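Local coordinates for protein CopN (Chlamydia pneumoniae, PDB 4NRH) that probably acts as a gatekeeper of type III secretion, working with the chaperone Scc3 to direct the secretion of translocator proteins, at residues A45-I50 with K83-Q88; S261-L266 with D299-N304. One frame throughout, in Å; residues are numbered along the deposited sequence.

Overall arrangement
Interactions 1 and 2 lie toward opposite ends of an elongated, all-helical chain. Their centres are 75 Å apart, on opposite sides of the chain's centre, and their nearest atoms are about 60 Å apart. They do not touch. Along the sequence they run in series: 45-50 with 83-88 closes before 261-266 with 299-304 opens. Both join helices through apolar side chains, with no hydrogen bond across. Interaction 1 belongs to the HrpJ-like region, which also holds the sodium ion bound by A23, N26 and I29. Segment 261-266 of interaction 2 falls in the third helical domain. Scc3, the other protein of the complex, touches neither.

Interaction 1. Residues A45-I50 with K83-Q88; sequences ASPEDI and KEALIQ
P47, A85 and I50 carry this contact between the start of helix 47-57 and the first half of helix 80-97. The backbones come very close where P47 faces A85, with CA of P47 5.1 Å from CA of A85. A methyl group is all the side chain A85 has, so little holds the two helices apart. P47 rests the CG and CD side of its ring on A85. Its CD meets CB of A85 at 3.9 Å, and its CG rests near the carbonyl oxygen of A85. The same CG lies 3.8 Å from NE2 of Q88, whose extended side chain passes the ring at a slant. The carbonyl oxygen of A45 is 3.6 Å from CB of A85.

I50 sits one turn further on. CD1 of I50 is 3.8 Å from CB of A85 and also leans on the carbonyl group of that residue. The end of L86 also reaches I50, and the two side chains cross at about a right angle. CD2 of L86 lies 3.6 Å from CD1 of I50 and close to CG2 too. CG1 of I50 is anti to the carbonyl carbon (chi1 -66°), which turns the CD1 branch toward helix 80-97.

The helix start is fixed by a capping box: N of D49 donates to OG of S46 (3.2 Å), and N of S46 donates weakly to OD2 of D49. The contact is plain helix-to-helix packing within the HrpJ-like region. A89 continues it along helix 80-97, touching both P47 and I50. I41 also packs on I50, while L71 and V72 of helix 61-74 pack on L86.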
# COMPACT_ATOMS: atom_id res chain seq x y z
N ALA A 45 30.12 38.99 20.67
CA ALA A 45 28.79 38.98 20.08
C ALA A 45 27.75 38.42 21.05
O ALA A 45 27.98 37.41 21.71
CB ALA A 45 28.79 38.18 18.79
N SER A 46 26.60 39.09 21.12
CA SER A 46 25.49 38.63 21.95
C SER A 46 24.68 37.58 21.18
O SER A 46 24.80 37.49 19.96
CB SER A 46 24.60 39.81 22.35
OG SER A 46 23.98 40.40 21.22
N PRO A 47 23.88 36.78 21.90
CA PRO A 47 22.96 35.84 21.25
C PRO A 47 22.10 36.52 20.18
O PRO A 47 21.87 35.94 19.12
CB PRO A 47 22.10 35.34 22.41
CG PRO A 47 23.01 35.39 23.58
CD PRO A 47 23.88 36.60 23.37
N GLU A 48 21.62 37.73 20.47
CA GLU A 48 20.85 38.51 19.50
C GLU A 48 21.68 38.81 18.25
O GLU A 48 21.20 38.66 17.13
CB GLU A 48 20.35 39.81 20.13
CG GLU A 48 19.26 39.63 21.17
CD GLU A 48 19.80 39.17 22.51
OE1 GLU A 48 21.03 39.27 22.74
OE2 GLU A 48 19.00 38.70 23.35
N ASP A 49 22.92 39.25 18.46
CA ASP A 49 23.83 39.55 17.37
C ASP A 49 24.08 38.32 16.51
O ASP A 49 24.11 38.39 15.28
CB ASP A 49 25.16 40.08 17.91
CG ASP A 49 25.04 41.46 18.52
OD1 ASP A 49 24.06 42.17 18.20
OD2 ASP A 49 25.92 41.83 19.32
N ILE A 50 24.27 37.18 17.18
CA ILE A 50 24.51 35.91 16.50
C ILE A 50 23.34 35.53 15.60
O ILE A 50 23.53 35.25 14.42
CB ILE A 50 24.74 34.78 17.52
CG1 ILE A 50 26.05 35.01 18.28
CG2 ILE A 50 24.76 33.43 16.81
CD1 ILE A 50 26.16 34.20 19.56
N LYS A 83 31.09 30.92 23.05
CA LYS A 83 30.47 29.60 23.03
C LYS A 83 29.19 29.57 23.85
O LYS A 83 28.19 28.99 23.43
CB LYS A 83 31.44 28.53 23.53
CG LYS A 83 30.84 27.12 23.55
CD LYS A 83 31.91 26.05 23.42
CE LYS A 83 31.29 24.66 23.38
NZ LYS A 83 31.86 23.82 22.30
N GLU A 84 29.22 30.21 25.01
CA GLU A 84 28.04 30.33 25.86
C GLU A 84 26.93 31.08 25.13
O GLU A 84 25.76 30.70 25.18
CB GLU A 84 28.38 31.02 27.18
CG GLU A 84 27.18 31.21 28.09
CD GLU A 84 27.50 32.05 29.32
OE1 GLU A 84 28.63 32.58 29.40
OE2 GLU A 84 26.62 32.18 30.20
N ALA A 85 27.31 32.17 24.46
CA ALA A 85 26.36 32.98 23.71
C ALA A 85 25.77 32.20 22.53
O ALA A 85 24.60 32.35 22.21
CB ALA A 85 27.03 34.26 23.22
N LEU A 86 26.60 31.38 21.90
CA LEU A 86 26.16 30.57 20.76
C LEU A 86 25.18 29.49 21.18
O LEU A 86 24.20 29.22 20.48
CB LEU A 86 27.37 29.94 20.06
CG LEU A 86 28.21 30.89 19.21
CD1 LEU A 86 29.57 30.29 18.92
CD2 LEU A 86 27.49 31.23 17.92
N ILE A 87 25.44 28.86 22.32
CA ILE A 87 24.56 27.82 22.85
C ILE A 87 23.17 28.40 23.15
O ILE A 87 22.15 27.80 22.80
CB ILE A 87 25.14 27.17 24.12
CG1 ILE A 87 26.40 26.38 23.79
CG2 ILE A 87 24.11 26.26 24.78
CD1 ILE A 87 27.20 25.96 25.01
N GLN A 88 23.15 29.56 23.79
CA GLN A 88 21.90 30.26 24.07
C GLN A 88 21.19 30.64 22.77
O GLN A 88 19.98 30.46 22.64
CB GLN A 88 22.15 31.52 24.91
CG GLN A 88 22.58 31.25 26.34
CD GLN A 88 23.14 32.48 27.02
OE1 GLN A 88 24.18 32.43 27.67
NE2 GLN A 88 22.44 33.61 26.87

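Interaction 2. Residues S261-L266 with D299-N304; sequences SVTGVL and DAVNIN
V301 meets V262 and L266 in the apolar part of this contact, where the last turn of helix 284-301 leans on helix 259-272. CG2 of V301 rests against both, 3.8 Å from CG1 of V262 and 4.1 Å from CD1 of L266. Both side chains cross V301 at a slant. The other branch, CG1 of V301, is anti to the backbone N (chi1 164°) and reaches OG1 of T263 at 3.7 Å.

The polar part makes no hydrogen bond across. The side chains of T263 and N302 approach from opposite directions. OG1 of T263 stands 3.7 Å from both OD1 and ND2 of N302, so the amide touches the hydroxyl without bonding to it. Each group is bonded within its own helix region instead: OG1 of T263 to the carbonyl oxygen of V259, ND2 of N302 to that of L298. The latter bond ties N302, where the chain leaves the helix, back to the final turn.

Behind the contact, V262 also packs on V251 of helix 244-255. The chemistry implies that van der Waals contact joins these helices of the C-terminal region, while the T263 hydroxyl and the N302 amide nitrogen bond to their own helices and add no bond across.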
# COMPACT_ATOMS: atom_id res chain seq x y z
N SER A 261 -16.40 2.69 -28.80
CA SER A 261 -15.84 3.56 -27.78
C SER A 261 -16.13 3.01 -26.39
O SER A 261 -15.24 2.92 -25.55
CB SER A 261 -16.39 4.98 -27.92
OG SER A 261 -16.03 5.55 -29.17
N VAL A 262 -17.39 2.66 -26.16
CA VAL A 262 -17.82 2.11 -24.88
C VAL A 262 -17.09 0.80 -24.59
O VAL A 262 -16.58 0.60 -23.49
CB VAL A 262 -19.35 1.86 -24.86
CG1 VAL A 262 -19.75 1.10 -23.61
CG2 VAL A 262 -20.09 3.18 -24.94
N THR A 263 -17.06 -0.08 -25.58
CA THR A 263 -16.35 -1.36 -25.48
C THR A 263 -14.87 -1.15 -25.15
O THR A 263 -14.31 -1.85 -24.31
CB THR A 263 -16.48 -2.17 -26.79
OG1 THR A 263 -17.85 -2.49 -27.02
CG2 THR A 263 -15.66 -3.45 -26.71
N GLY A 264 -14.25 -0.19 -25.82
CA GLY A 264 -12.84 0.11 -25.62
C GLY A 264 -12.52 0.50 -24.19
O GLY A 264 -11.53 0.05 -23.62
N VAL A 265 -13.36 1.35 -23.61
CA VAL A 265 -13.18 1.80 -22.23
C VAL A 265 -13.41 0.65 -21.26
O VAL A 265 -12.66 0.49 -20.29
CB VAL A 265 -14.13 2.96 -21.89
CG1 VAL A 265 -14.03 3.31 -20.41
CG2 VAL A 265 -13.80 4.18 -22.74
N LEU A 266 -14.44 -0.15 -21.52
CA LEU A 266 -14.75 -1.31 -20.68
C LEU A 266 -13.60 -2.30 -20.65
O LEU A 266 -13.24 -2.82 -19.60
CB LEU A 266 -16.03 -1.99 -21.17
CG LEU A 266 -17.35 -1.29 -20.87
CD1 LEU A 266 -18.49 -1.94 -21.66
CD2 LEU A 266 -17.65 -1.33 -19.38
N ASP A 299 -20.86 -7.69 -22.73
CA ASP A 299 -21.80 -8.55 -23.44
C ASP A 299 -23.08 -7.80 -23.80
O ASP A 299 -23.58 -7.91 -24.92
CB ASP A 299 -22.13 -9.79 -22.60
CG ASP A 299 -20.93 -10.70 -22.41
OD1 ASP A 299 -20.03 -10.68 -23.28
OD2 ASP A 299 -20.89 -11.44 -21.40
N ALA A 300 -23.61 -7.05 -22.84
CA ALA A 300 -24.83 -6.27 -23.04
C ALA A 300 -24.65 -5.22 -24.14
O ALA A 300 -25.57 -4.97 -24.93
CB ALA A 300 -25.25 -5.60 -21.74
N VAL A 301 -23.48 -4.60 -24.18
CA VAL A 301 -23.19 -3.53 -25.13
C VAL A 301 -23.08 -4.02 -26.57
O VAL A 301 -23.56 -3.36 -27.50
CB VAL A 301 -21.89 -2.78 -24.73
CG1 VAL A 301 -21.37 -1.93 -25.88
CG2 VAL A 301 -22.12 -1.92 -23.50
N ASN A 302 -22.48 -5.19 -26.76
CA ASN A 302 -22.23 -5.69 -28.11
C ASN A 302 -23.43 -6.40 -28.73
O ASN A 302 -24.32 -6.88 -28.03
CB ASN A 302 -21.02 -6.64 -28.09
CG ASN A 302 -19.71 -5.90 -27.96
OD1 ASN A 302 -19.21 -5.31 -28.91
ND2 ASN A 302 -19.13 -5.94 -26.76
N ILE A 303 -23.42 -6.46 -30.06
CA ILE A 303 -24.55 -6.98 -30.82
C ILE A 303 -24.62 -8.51 -30.80
O ILE A 303 -23.77 -9.19 -31.36
CB ILE A 303 -24.48 -6.52 -32.29
CG1 ILE A 303 -24.02 -5.06 -32.36
CG2 ILE A 303 -25.83 -6.71 -32.98
CD1 ILE A 303 -23.79 -4.56 -33.77
N ASN A 304 -25.65 -9.03 -30.13
CA ASN A 304 -25.84 -10.48 -30.04
C ASN A 304 -27.01 -10.95 -30.90
O ASN A 304 -26.94 -10.91 -32.13
CB ASN A 304 -26.06 -10.89 -28.59
CG ASN A 304 -24.87 -10.56 -27.70
OD1 ASN A 304 -24.02 -9.75 -28.06
ND2 ASN A 304 -24.82 -11.18 -26.53